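Local coordinates for conserved exported protein (Bacteroides fragilis, PDB 3CLW) that is of unknown function but probably hydrolyses O-glycosidic bonds in carbohydrates, at residues D26-A31 against S88-E93; I72-Y77 against F196-F201; I229-D234 against W309-C314; Y279-P284 against D290-I295. All coordinates share one frame; numbering follows the deposited sequence.

Contact 1: residues D26-A31 against S88-E93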
loop_
_atom_site.group_PDB
_atom_site.type_symbol
_atom_site.label_atom_id
_atom_site.label_comp_id
_atom_site.label_asym_id
_atom_site.label_seq_id
_atom_site.Cartn_x
_atom_site.Cartn_y
_atom_site.Cartn_z
ATOM N N ASP A 26 1.034 0.715 9.484
ATOM C CA ASP A 26 1.219 1.187 10.861
ATOM C C ASP A 26 2.686 1.240 11.351
ATOM O O ASP A 26 2.952 1.472 12.532
ATOM C CB ASP A 26 0.388 0.308 11.793
ATOM C CG ASP A 26 1.075 -1.000 12.169
ATOM O OD1 ASP A 26 2.112 -1.366 11.574
ATOM O OD2 ASP A 26 0.565 -1.656 13.107
ATOM N N ALA A 27 3.630 0.985 10.453
ATOM C CA ALA A 27 4.993 0.600 10.886
ATOM C C ALA A 27 5.691 1.722 11.668
ATOM O O ALA A 27 5.552 2.923 11.317
ATOM C CB ALA A 27 5.814 0.198 9.709
ATOM N N TRP A 28 6.410 1.324 12.725
ATOM C CA TRP A 28 7.342 2.190 13.447
ATOM C C TRP A 28 6.683 3.231 14.344
ATOM O O TRP A 28 6.859 3.176 15.551
ATOM C CB TRP A 28 8.337 2.858 12.512
ATOM C CG TRP A 28 9.162 1.903 11.716
ATOM C CD1 TRP A 28 9.372 0.554 11.954
ATOM C CD2 TRP A 28 9.900 2.218 10.525
ATOM N NE1 TRP A 28 10.202 0.033 10.972
ATOM C CE2 TRP A 28 10.537 1.035 10.094
ATOM C CE3 TRP A 28 10.107 3.402 9.803
ATOM C CZ2 TRP A 28 11.342 0.999 8.963
ATOM C CZ3 TRP A 28 10.950 3.360 8.673
ATOM C CH2 TRP A 28 11.542 2.173 8.273
ATOM N N ARG A 29 5.878 4.115 13.754
ATOM C CA ARG A 29 5.379 5.312 14.439
ATOM C C ARG A 29 4.059 5.183 15.179
ATOM O O ARG A 29 3.874 5.795 16.234
ATOM C CB ARG A 29 5.430 6.511 13.466
ATOM C CG ARG A 29 6.864 6.626 12.950
ATOM C CD ARG A 29 7.128 7.785 12.070
ATOM N NE ARG A 29 6.971 7.484 10.660
ATOM C CZ ARG A 29 7.934 7.139 9.812
ATOM N NH1 ARG A 29 9.185 6.950 10.186
ATOM N NH2 ARG A 29 7.606 6.968 8.554
ATOM N N CYS A 30 3.164 4.360 14.651
ATOM C CA CYS A 30 1.852 4.161 15.234
ATOM C C CYS A 30 1.899 3.515 16.614
ATOM O O CYS A 30 1.002 3.744 17.459
ATOM C CB CYS A 30 0.952 3.369 14.262
ATOM S SG CYS A 30 0.495 4.417 12.835
ATOM N N ALA A 31 2.948 2.733 16.862
ATOM C CA ALA A 31 3.165 2.210 18.218
ATOM C C ALA A 31 3.280 3.379 19.222
ATOM O O ALA A 31 2.778 3.286 20.345
ATOM C CB ALA A 31 4.414 1.317 18.270
ATOM N N SER A 88 15.336 3.865 18.358
ATOM C CA SER A 88 14.178 3.552 19.170
ATOM C C SER A 88 12.861 3.609 18.415
ATOM O O SER A 88 11.889 2.981 18.838
ATOM C CB SER A 88 14.133 4.435 20.419
ATOM O OG SER A 88 13.948 5.780 20.061
ATOM N N TRP A 89 12.814 4.355 17.314
ATOM C CA TRP A 89 11.599 4.424 16.500
ATOM C C TRP A 89 11.224 3.066 15.868
ATOM O O TRP A 89 10.052 2.687 15.809
ATOM C CB TRP A 89 11.802 5.418 15.369
ATOM C CG TRP A 89 11.609 6.869 15.716
ATOM C CD1 TRP A 89 12.583 7.841 15.789
ATOM C CD2 TRP A 89 10.363 7.522 15.996
ATOM N NE1 TRP A 89 12.009 9.055 16.112
ATOM C CE2 TRP A 89 10.652 8.891 16.236
ATOM C CE3 TRP A 89 9.024 7.084 16.074
ATOM C CZ2 TRP A 89 9.654 9.821 16.533
ATOM C CZ3 TRP A 89 8.036 8.006 16.361
ATOM C CH2 TRP A 89 8.357 9.359 16.594
ATOM N N ASN A 90 12.248 2.362 15.374
ATOM C CA ASN A 90 12.062 1.275 14.417
ATOM C C ASN A 90 12.154 -0.119 15.017
ATOM O O ASN A 90 12.039 -1.109 14.289
ATOM C CB ASN A 90 13.053 1.418 13.274
ATOM C CG ASN A 90 12.825 2.678 12.462
ATOM O OD1 ASN A 90 11.897 3.424 12.704
ATOM N ND2 ASN A 90 13.676 2.910 11.503
ATOM N N ARG A 91 12.358 -0.182 16.332
ATOM C CA ARG A 91 12.340 -1.432 17.087
ATOM C C ARG A 91 10.901 -1.865 17.316
ATOM O O ARG A 91 9.999 -1.020 17.417
ATOM C CB ARG A 91 13.035 -1.243 18.444
ATOM C CG ARG A 91 14.554 -1.326 18.349
ATOM C CD ARG A 91 15.223 -0.824 19.629
ATOM N NE ARG A 91 16.631 -0.553 19.378
ATOM C CZ ARG A 91 17.328 0.430 19.956
ATOM N NH1 ARG A 91 16.776 1.282 20.837
ATOM N NH2 ARG A 91 18.584 0.560 19.632
ATOM N N THR A 92 10.689 -3.179 17.392
ATOM C CA THR A 92 9.353 -3.750 17.609
ATOM C C THR A 92 9.381 -4.720 18.771
ATOM O O THR A 92 10.386 -5.418 18.973
ATOM C CB THR A 92 8.817 -4.529 16.339
ATOM O OG1 THR A 92 9.609 -5.711 16.109
ATOM C CG2 THR A 92 8.891 -3.679 15.095
ATOM N N GLU A 93 8.294 -4.791 19.525
ATOM C CA GLU A 93 8.125 -5.882 20.444
ATOM C C GLU A 93 7.786 -7.197 19.706
ATOM O O GLU A 93 7.582 -7.202 18.496
ATOM C CB GLU A 93 7.017 -5.561 21.450
ATOM C CG GLU A 93 7.316 -4.321 22.289
ATOM C CD GLU A 93 6.182 -3.978 23.192
ATOM O OE1 GLU A 93 5.160 -3.471 22.696
ATOM O OE2 GLU A 93 6.306 -4.268 24.394
HETATM O O HOH W 1 11.918 -2.248 12.007
HETATM O O HOH W 2 8.022 0.827 17.036
#
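Trp28 and Asn90 both turn CG beside their own backbone N (chi1 -58° and -64°), which lays the flat amide of Asn90 over one face of the Trp28 indole. The planes stand 22° apart, a stack in which OD1 comes lowest, 3.2 Å from Trp28 CD2, while CB of Asn90 makes a CH-pi contact 3.9 Å from the centroid of the five-membered ring. On the opposite face of the indole lies Ala27 CB. The amide is steadied from outside, because Asn90 ND2 is hydrogen-bonded to Phe196 O. A water fastens the indole further: it accepts from Trp28 NE1 at 3.0 Å and donates to Asn90 O at 2.6 Å. The ring of Trp89 meets the aliphatic part of Arg29, CE3 lying 3.8 Å from Arg29 CG. Arg29 bends away at chi3, its NE bonded to Val360 O, and its guanidinium stands steeply to the Trp89 ring. The contact thus pins the loop after strand 68-71 onto the turn that leads into helix 30-36, and Cys30, pointing away from that loop, packs on Trp68 of strand 68-71 and on Phe113 of helix 108-119.

Contact 2: residues I72-Y77 against F196-F201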
loop_
_atom_site.group_PDB
_atom_site.type_symbol
_atom_site.label_atom_id
_atom_site.label_comp_id
_atom_site.label_asym_id
_atom_site.label_seq_id
_atom_site.Cartn_x
_atom_site.Cartn_y
_atom_site.Cartn_z
ATOM N N ILE A 72 3.640 -6.941 12.494
ATOM C CA ILE A 72 3.833 -7.883 13.568
ATOM C C ILE A 72 5.324 -7.868 13.900
ATOM O O ILE A 72 6.180 -8.148 13.045
ATOM C CB ILE A 72 3.325 -9.287 13.171
ATOM C CG1 ILE A 72 1.806 -9.241 12.873
ATOM C CG2 ILE A 72 3.643 -10.296 14.245
ATOM C CD1 ILE A 72 0.923 -8.737 14.027
ATOM N N GLY A 73 5.626 -7.486 15.137
ATOM C CA GLY A 73 7.000 -7.336 15.586
ATOM C C GLY A 73 7.808 -8.621 15.737
ATOM O O GLY A 73 7.270 -9.701 15.967
ATOM N N ALA A 74 9.120 -8.465 15.672
ATOM C CA ALA A 74 10.067 -9.568 15.621
ATOM C C ALA A 74 10.932 -9.483 16.868
ATOM O O ALA A 74 11.822 -10.311 17.072
ATOM C CB ALA A 74 10.918 -9.466 14.343
ATOM N N GLY A 75 10.673 -8.460 17.696
ATOM C CA GLY A 75 11.292 -8.342 19.006
ATOM C C GLY A 75 12.661 -7.690 19.036
ATOM O O GLY A 75 13.456 -7.939 19.937
ATOM N N SER A 76 12.959 -6.853 18.061
ATOM C CA SER A 76 14.196 -6.117 18.125
ATOM C C SER A 76 14.210 -5.171 19.357
ATOM O O SER A 76 15.257 -4.736 19.795
ATOM C CB SER A 76 14.418 -5.330 16.836
ATOM O OG SER A 76 13.305 -4.539 16.518
ATOM N N TYR A 77 13.043 -4.894 19.922
ATOM C CA TYR A 77 12.962 -4.122 21.150
ATOM C C TYR A 77 13.402 -4.935 22.374
ATOM O O TYR A 77 14.253 -4.480 23.136
ATOM C CB TYR A 77 11.555 -3.529 21.359
ATOM C CG TYR A 77 11.413 -2.830 22.701
ATOM C CD1 TYR A 77 11.830 -1.507 22.858
ATOM C CD2 TYR A 77 10.888 -3.499 23.821
ATOM C CE1 TYR A 77 11.715 -0.850 24.075
ATOM C CE2 TYR A 77 10.783 -2.862 25.037
ATOM C CZ TYR A 77 11.204 -1.514 25.165
ATOM O OH TYR A 77 11.093 -0.827 26.394
ATOM N N PHE A 196 19.202 -0.017 10.483
ATOM C CA PHE A 196 18.202 1.039 10.756
ATOM C C PHE A 196 16.802 0.444 11.038
ATOM O O PHE A 196 15.891 1.126 11.485
ATOM C CB PHE A 196 18.199 2.028 9.551
ATOM C CG PHE A 196 17.182 3.157 9.643
ATOM C CD1 PHE A 196 17.310 4.168 10.602
ATOM C CD2 PHE A 196 16.116 3.224 8.740
ATOM C CE1 PHE A 196 16.361 5.217 10.685
ATOM C CE2 PHE A 196 15.173 4.264 8.806
ATOM C CZ PHE A 196 15.305 5.262 9.785
ATOM N N GLN A 197 16.669 -0.864 10.845
ATOM C CA GLN A 197 15.395 -1.493 10.535
ATOM C C GLN A 197 15.525 -3.024 10.531
ATOM O O GLN A 197 16.549 -3.551 10.102
ATOM C CB GLN A 197 15.029 -1.071 9.111
ATOM C CG GLN A 197 13.642 -1.223 8.831
ATOM C CD GLN A 197 13.339 -1.294 7.346
ATOM O OE1 GLN A 197 13.810 -0.488 6.559
ATOM N NE2 GLN A 197 12.461 -2.214 6.987
ATOM N N GLU A 198 14.465 -3.714 10.957
ATOM C CA GLU A 198 14.319 -5.163 10.789
ATOM C C GLU A 198 14.256 -5.564 9.311
ATOM O O GLU A 198 13.686 -4.854 8.483
ATOM C CB GLU A 198 13.047 -5.653 11.480
ATOM C CG GLU A 198 13.002 -5.400 12.980
ATOM C CD GLU A 198 11.716 -5.861 13.642
ATOM O OE1 GLU A 198 11.697 -5.925 14.902
ATOM O OE2 GLU A 198 10.720 -6.164 12.919
ATOM N N GLY A 199 14.837 -6.711 8.972
ATOM C CA GLY A 199 14.820 -7.158 7.577
ATOM C C GLY A 199 15.431 -8.514 7.358
ATOM O O GLY A 199 16.159 -9.038 8.213
ATOM N N SER A 200 15.103 -9.097 6.211
ATOM C CA SER A 200 15.811 -10.264 5.675
ATOM C C SER A 200 15.689 -10.450 4.159
ATOM O O SER A 200 14.601 -10.406 3.585
ATOM C CB SER A 200 15.408 -11.570 6.368
ATOM O OG SER A 200 16.294 -12.620 5.936
ATOM N N PHE A 201 16.836 -10.667 3.532
ATOM C CA PHE A 201 16.926 -11.271 2.208
ATOM C C PHE A 201 16.200 -12.611 2.235
ATOM O O PHE A 201 16.123 -13.252 3.274
ATOM C CB PHE A 201 18.406 -11.494 1.854
ATOM C CG PHE A 201 18.623 -12.220 0.548
ATOM C CD1 PHE A 201 18.454 -11.558 -0.671
ATOM C CD2 PHE A 201 19.000 -13.553 0.535
ATOM C CE1 PHE A 201 18.663 -12.215 -1.868
ATOM C CE2 PHE A 201 19.211 -14.219 -0.677
ATOM C CZ PHE A 201 19.043 -13.543 -1.871
HETATM O O HOH W 3 8.481 -7.362 11.796
#
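Ser76 OG donates a hydrogen bond to Glu198 OE1 over 2.7 Å, approaching on the anti side of the carboxylate, 19° out of its plane. To get there OG stands between the backbone N and the carbonyl carbon (chi1 52°), and the same oxygen accepts the N-H of Thr92. Thr92 OG1, from the loop of the neighbouring contact, also lies by Glu198 OE1, but suspiciously close, so a bond between them is only probable; the same hydroxyl receives Ala74 N. The other carboxylate oxygen is held through water: the molecule donates to Glu198 OE2 at 2.8 Å and to Ile72 O at 2.7 Å. Between the two polar anchors, the methyl of Ala74 lies 3.6 Å from Glu198 OE2 and 3.7 Å from Glu198 OE1, a nonpolar wedge against the carboxylate. Glu198 reaches in as an extended chain beyond CG. Both segments are loops that follow strands 68-71 and 178-182, on the side of the TIM barrel where this fold carries its substrate site, and strand 125-128 runs between those two strands. The carboxylate is buried, and the donation by Ser76 OG to OE1 and by the water to OE2 is consistent with a charged group. Gly75, at positive phi (85°), sits between Ala74 and Ser76, whose CB atoms both point toward the glutamate's segment. Further along the second loop, Ser200 OG donates to Phe201 O at 2.7 Å and is also bonded to Asn151 N.

Contact 3: residues I229-D234 against W309-C314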
loop_
_atom_site.group_PDB
_atom_site.type_symbol
_atom_site.label_atom_id
_atom_site.label_comp_id
_atom_site.label_asym_id
_atom_site.label_seq_id
_atom_site.Cartn_x
_atom_site.Cartn_y
_atom_site.Cartn_z
ATOM N N ILE A 229 2.479 -12.831 -1.080
ATOM C CA ILE A 229 3.903 -12.708 -1.393
ATOM C C ILE A 229 4.009 -11.997 -2.734
ATOM O O ILE A 229 3.024 -11.881 -3.425
ATOM C CB ILE A 229 4.595 -14.135 -1.428
ATOM C CG1 ILE A 229 3.928 -15.028 -2.479
ATOM C CG2 ILE A 229 4.519 -14.799 -0.044
ATOM C CD1 ILE A 229 4.815 -16.096 -3.057
ATOM N N PRO A 230 5.219 -11.596 -3.165
ATOM C CA PRO A 230 6.503 -11.598 -2.449
ATOM C C PRO A 230 6.950 -10.278 -1.842
ATOM O O PRO A 230 7.985 -10.250 -1.168
ATOM C CB PRO A 230 7.484 -12.020 -3.538
ATOM C CG PRO A 230 6.891 -11.393 -4.788
ATOM C CD PRO A 230 5.399 -11.311 -4.606
ATOM N N GLU A 231 6.218 -9.188 -2.087
ATOM C CA GLU A 231 6.606 -7.867 -1.537
ATOM C C GLU A 231 8.011 -7.455 -1.980
ATOM O O GLU A 231 8.789 -6.864 -1.191
ATOM C CB GLU A 231 6.533 -7.839 0.002
ATOM C CG GLU A 231 5.221 -8.318 0.581
ATOM C CD GLU A 231 4.204 -7.196 0.807
ATOM O OE1 GLU A 231 3.215 -7.452 1.545
ATOM O OE2 GLU A 231 4.385 -6.072 0.262
ATOM N N VAL A 232 8.339 -7.758 -3.235
ATOM C CA VAL A 232 9.634 -7.314 -3.787
ATOM C C VAL A 232 9.783 -5.773 -3.809
ATOM O O VAL A 232 8.842 -5.048 -4.138
ATOM C CB VAL A 232 9.975 -7.952 -5.198
ATOM C CG1 VAL A 232 10.445 -9.447 -5.037
ATOM C CG2 VAL A 232 8.843 -7.822 -6.184
ATOM N N GLY A 233 10.970 -5.294 -3.465
ATOM C CA GLY A 233 11.198 -3.853 -3.362
ATOM C C GLY A 233 11.115 -3.067 -4.652
ATOM O O GLY A 233 10.901 -1.857 -4.642
ATOM N N ASP A 234 11.283 -3.766 -5.768
ATOM C CA ASP A 234 11.329 -3.162 -7.099
ATOM C C ASP A 234 10.571 -4.118 -8.017
ATOM O O ASP A 234 10.795 -5.347 -7.967
ATOM C CB ASP A 234 12.800 -2.977 -7.542
ATOM C CG ASP A 234 12.952 -2.114 -8.812
ATOM O OD1 ASP A 234 12.149 -2.261 -9.758
ATOM O OD2 ASP A 234 13.903 -1.305 -8.876
ATOM N N TRP A 309 -1.239 -6.528 -6.569
ATOM C CA TRP A 309 -1.327 -5.487 -5.526
ATOM C C TRP A 309 -0.027 -4.688 -5.512
ATOM O O TRP A 309 1.091 -5.256 -5.427
ATOM C CB TRP A 309 -1.525 -6.092 -4.131
ATOM C CG TRP A 309 -2.944 -6.439 -3.723
ATOM C CD1 TRP A 309 -4.032 -6.631 -4.555
ATOM C CD2 TRP A 309 -3.420 -6.676 -2.382
ATOM N NE1 TRP A 309 -5.142 -6.948 -3.808
ATOM C CE2 TRP A 309 -4.797 -6.984 -2.476
ATOM C CE3 TRP A 309 -2.813 -6.638 -1.098
ATOM C CZ2 TRP A 309 -5.573 -7.270 -1.360
ATOM C CZ3 TRP A 309 -3.599 -6.939 0.018
ATOM C CH2 TRP A 309 -4.963 -7.237 -0.124
ATOM N N ALA A 310 -0.155 -3.369 -5.627
ATOM C CA ALA A 310 0.973 -2.480 -5.349
ATOM C C ALA A 310 0.941 -2.295 -3.816
ATOM O O ALA A 310 -0.026 -1.763 -3.250
ATOM C CB ALA A 310 0.846 -1.160 -6.143
ATOM N N SER A 311 1.935 -2.831 -3.123
ATOM C CA SER A 311 1.758 -3.049 -1.685
ATOM C C SER A 311 2.644 -2.200 -0.773
ATOM O O SER A 311 2.611 -2.361 0.450
ATOM C CB SER A 311 1.943 -4.526 -1.347
ATOM O OG SER A 311 3.236 -4.951 -1.794
ATOM N N GLU A 312 3.443 -1.312 -1.357
ATOM C CA GLU A 312 4.229 -0.350 -0.574
ATOM C C GLU A 312 4.796 0.717 -1.458
ATOM O O GLU A 312 5.352 0.430 -2.494
ATOM C CB GLU A 312 5.370 -1.018 0.195
ATOM C CG GLU A 312 5.923 -0.142 1.333
ATOM C CD GLU A 312 7.230 -0.637 1.899
ATOM O OE1 GLU A 312 7.303 -1.763 2.432
ATOM O OE2 GLU A 312 8.206 0.123 1.828
ATOM N N TYR A 313 4.637 1.969 -1.037
ATOM C CA TYR A 313 5.337 3.095 -1.639
ATOM C C TYR A 313 5.445 4.277 -0.672
ATOM O O TYR A 313 4.561 4.498 0.152
ATOM C CB TYR A 313 4.637 3.580 -2.915
ATOM C CG TYR A 313 5.397 4.710 -3.577
ATOM C CD1 TYR A 313 6.658 4.476 -4.175
ATOM C CD2 TYR A 313 4.903 6.032 -3.539
ATOM C CE1 TYR A 313 7.372 5.505 -4.752
ATOM C CE2 TYR A 313 5.600 7.069 -4.112
ATOM C CZ TYR A 313 6.831 6.813 -4.715
ATOM O OH TYR A 313 7.525 7.859 -5.288
ATOM N N CYS A 314 6.529 5.037 -0.803
ATOM C CA CYS A 314 6.625 6.416 -0.278
ATOM C C CYS A 314 7.653 7.164 -1.135
ATOM O O CYS A 314 8.432 6.524 -1.861
ATOM C CB CYS A 314 7.011 6.436 1.201
ATOM S SG CYS A 314 8.645 5.818 1.554
#
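The flat group here is the carboxylate of Glu231, and Ser311 OG comes down on it from above, meeting OE2 at 2.6 Å and 47° out of the carboxylate plane. The hydroxyl is the donor. The other carboxylate oxygen, Glu231 OE1, lies 4.2 Å from Ser311 OG and is engaged by a salt bridge from Arg69 NH2 and a hydrogen bond with Ser182 OG. The setting is the interior of a TIM barrel: strands 226-232 and 307-310 run parallel with strand 270-276 between them, so the two side chains reach across the strand that separates their own. That middle strand supplies a further partner just past its end, His277 NE2, bonded to Glu231 OE2. One carboxylate thus gathers residues from, or just past, strands 68-71, 178-182, 226-232, 270-276 and 307-310 of the barrel. Glu231 reaches Ser311 because its chain bends at chi2 (-92°); a cis peptide precedes Pro230, the residue before it. Two bonds at each oxygen would probably hold the buried group as an anion and keep it from rotating. The ring of Trp309, two residues before Ser311 in the chain, is held separately: Tyr180 and Phe271 meet it edge-to-face, and NE1 is bonded to Asp20 OD2. Beyond the short hydrogen bond, the serine touches the glutamate with carbon too, Ser311 CB lying 3.3 Å from Glu231 OE2.

Contact 4: residues Y279-P284 against D290-I295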
loop_
_atom_site.group_PDB
_atom_site.type_symbol
_atom_site.label_atom_id
_atom_site.label_comp_id
_atom_site.label_asym_id
_atom_site.label_seq_id
_atom_site.Cartn_x
_atom_site.Cartn_y
_atom_site.Cartn_z
ATOM N N TYR A 279 8.556 1.349 -5.698
ATOM C CA TYR A 279 9.861 1.994 -5.619
ATOM C C TYR A 279 10.704 1.868 -6.902
ATOM O O TYR A 279 10.679 0.834 -7.548
ATOM C CB TYR A 279 10.642 1.431 -4.433
ATOM C CG TYR A 279 9.975 1.670 -3.087
ATOM C CD1 TYR A 279 9.891 2.971 -2.549
ATOM C CD2 TYR A 279 9.453 0.613 -2.348
ATOM C CE1 TYR A 279 9.293 3.212 -1.315
ATOM C CE2 TYR A 279 8.849 0.839 -1.102
ATOM C CZ TYR A 279 8.779 2.155 -0.591
ATOM O OH TYR A 279 8.213 2.416 0.630
ATOM N N TRP A 280 11.425 2.941 -7.247
ATOM C CA TRP A 280 12.394 3.002 -8.368
ATOM C C TRP A 280 11.841 2.782 -9.764
ATOM O O TRP A 280 12.593 2.571 -10.708
ATOM C CB TRP A 280 13.613 2.103 -8.115
ATOM C CG TRP A 280 14.008 2.102 -6.703
ATOM C CD1 TRP A 280 13.953 1.043 -5.850
ATOM C CD2 TRP A 280 14.469 3.227 -5.938
ATOM N NE1 TRP A 280 14.360 1.430 -4.588
ATOM C CE2 TRP A 280 14.677 2.767 -4.609
ATOM C CE3 TRP A 280 14.731 4.581 -6.242
ATOM C CZ2 TRP A 280 15.153 3.611 -3.577
ATOM C CZ3 TRP A 280 15.184 5.443 -5.209
ATOM C CH2 TRP A 280 15.394 4.945 -3.890
ATOM N N SER A 281 10.534 2.845 -9.918
ATOM C CA SER A 281 9.944 2.589 -11.214
ATOM C C SER A 281 8.884 3.639 -11.544
ATOM O O SER A 281 8.123 3.479 -12.495
ATOM C CB SER A 281 9.366 1.157 -11.289
ATOM O OG SER A 281 8.263 0.951 -10.394
ATOM N N ALA A 282 8.835 4.704 -10.747
ATOM C CA ALA A 282 7.796 5.744 -10.930
ATOM C C ALA A 282 8.249 6.916 -11.787
ATOM O O ALA A 282 7.455 7.808 -12.079
ATOM C CB ALA A 282 7.273 6.235 -9.592
ATOM N N TYR A 283 9.519 6.890 -12.192
ATOM C CA TYR A 283 10.156 7.920 -13.009
ATOM C C TYR A 283 11.348 7.294 -13.725
ATOM O O TYR A 283 12.043 6.468 -13.120
ATOM C CB TYR A 283 10.636 9.057 -12.106
ATOM C CG TYR A 283 11.258 10.235 -12.831
ATOM C CD1 TYR A 283 10.473 11.302 -13.248
ATOM C CD2 TYR A 283 12.634 10.274 -13.099
ATOM C CE1 TYR A 283 11.014 12.378 -13.897
ATOM C CE2 TYR A 283 13.196 11.357 -13.762
ATOM C CZ TYR A 283 12.372 12.409 -14.156
ATOM O OH TYR A 283 12.893 13.512 -14.811
ATOM N N PRO A 284 11.593 7.667 -15.009
ATOM C CA PRO A 284 10.762 8.557 -15.819
ATOM C C PRO A 284 9.523 7.864 -16.343
ATOM O O PRO A 284 9.349 6.663 -16.123
ATOM C CB PRO A 284 11.697 8.966 -16.972
ATOM C CG PRO A 284 12.608 7.820 -17.130
ATOM C CD PRO A 284 12.800 7.239 -15.748
ATOM N N ASP A 290 5.925 1.292 -19.167
ATOM C CA ASP A 290 6.441 0.023 -19.714
ATOM C C ASP A 290 6.438 -1.115 -18.694
ATOM O O ASP A 290 5.886 -2.193 -18.958
ATOM C CB ASP A 290 7.879 0.188 -20.228
ATOM C CG ASP A 290 7.964 0.978 -21.535
ATOM O OD1 ASP A 290 9.114 1.325 -21.914
ATOM O OD2 ASP A 290 6.912 1.257 -22.181
ATOM N N ILE A 291 7.057 -0.883 -17.531
ATOM C CA ILE A 291 7.147 -1.939 -16.526
ATOM C C ILE A 291 5.763 -2.400 -16.043
ATOM O O ILE A 291 5.543 -3.600 -15.871
ATOM C CB ILE A 291 8.069 -1.580 -15.346
ATOM C CG1 ILE A 291 8.394 -2.850 -14.528
ATOM C CG2 ILE A 291 7.442 -0.508 -14.456
ATOM C CD1 ILE A 291 9.669 -2.789 -13.770
ATOM N N ARG A 292 4.833 -1.462 -15.881
ATOM C CA ARG A 292 3.490 -1.797 -15.415
ATOM C C ARG A 292 2.651 -2.525 -16.470
ATOM O O ARG A 292 1.839 -3.410 -16.141
ATOM C CB ARG A 292 2.780 -0.539 -14.889
ATOM C CG ARG A 292 3.145 -0.201 -13.441
ATOM C CD ARG A 292 3.078 1.286 -13.125
ATOM N NE ARG A 292 3.695 1.508 -11.820
ATOM C CZ ARG A 292 4.984 1.774 -11.622
ATOM N NH1 ARG A 292 5.805 1.930 -12.654
ATOM N NH2 ARG A 292 5.456 1.907 -10.384
ATOM N N ASN A 293 2.813 -2.132 -17.731
ATOM C CA ASN A 293 2.233 -2.897 -18.853
ATOM C C ASN A 293 2.789 -4.309 -18.904
ATOM O O ASN A 293 2.061 -5.255 -19.125
ATOM C CB ASN A 293 2.485 -2.200 -20.189
ATOM C CG ASN A 293 1.417 -1.163 -20.517
ATOM O OD1 ASN A 293 0.250 -1.325 -20.148
ATOM N ND2 ASN A 293 1.809 -0.107 -21.235
ATOM N N ARG A 294 4.080 -4.446 -18.653
ATOM C CA ARG A 294 4.695 -5.762 -18.649
ATOM C C ARG A 294 4.096 -6.688 -17.583
ATOM O O ARG A 294 3.873 -7.884 -17.842
ATOM C CB ARG A 294 6.203 -5.652 -18.473
ATOM C CG ARG A 294 6.902 -6.890 -19.018
ATOM C CD ARG A 294 8.367 -6.826 -18.795
ATOM N NE ARG A 294 8.978 -8.128 -19.018
ATOM C CZ ARG A 294 10.255 -8.403 -18.812
ATOM N NH1 ARG A 294 11.080 -7.461 -18.392
ATOM N NH2 ARG A 294 10.707 -9.631 -19.052
ATOM N N ILE A 295 3.807 -6.121 -16.404
ATOM C CA ILE A 295 3.225 -6.876 -15.304
ATOM C C ILE A 295 1.930 -7.521 -15.758
ATOM O O ILE A 295 1.758 -8.734 -15.630
ATOM C CB ILE A 295 2.952 -5.991 -14.037
ATOM C CG1 ILE A 295 4.275 -5.441 -13.453
ATOM C CG2 ILE A 295 2.149 -6.779 -13.010
ATOM C CD1 ILE A 295 4.079 -4.531 -12.235
#
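Arg292 reaches Ser281 from helix 285-300 by a chain extended from CG to NE: CB leaves the helix with CG beside the backbone N, and the extended part carries the guanidinium to the loop. NE forms a salt bridge with Asp345 OD1 of helix 328-347. CZ then lies 3.6 Å from Ser281 OG, and the two terminal nitrogens grip this serine end-on, each taking a different atom. NH1 donates to Ser281 O at 2.8 Å with an N-H...O angle of 146°, from well above the carbonyl plane, 50° out of it. NH2 donates to Ser281 OG at 3.0 Å, less straight at 134°. Each nitrogen has a second partner: NH1 is bonded to Leu288 O, and NH2 makes a salt bridge with Asp278 OD1. With these bonds around it the guanidinium is fixed in rotation, and its positive charge is met by two carboxylates, which probably keeps it protonated. The serine is anchored in its own right, since its OG is hydrogen-bonded to Asp278 O. Beside the polar grip Ile291 adds a small nonpolar contact, its CG2 4.1 Å from Ser281 CB. Ala282, whose CB points away from the helix segment, packs on Tyr337 and Ile341 of helix 328-347. At the end of the loop a cis peptide precedes Pro284, the N-cap of helix 285-300. The arrangement belongs to the turn between a barrel strand and its following helix in a TIM barrel, with the arginine tying that helix back to the loop it grows from.

All four contacts lie in the part of the chain assigned to glycoside hydrolase family 30, a TIM barrel. Contacts 1 and 2 interleave along the sequence and touch, their centres about 10 Å apart; Trp28 packs on Gln197. Contact 4 is nested within the loop closed by contact 3; their centres are about 12 Å apart, joined by Glu312 and Tyr279. Contact 3 lies inside the barrel, its centre about 7 Å from the centre of the chain, whereas contacts 1 and 4 have centres about 30 Å apart, on opposite sides of the chain's centre. Contacts 1 and 2 join loops following barrel strands, and contact 4 ties such a loop to its helix; in this fold the loops after the strands usually carry the active site.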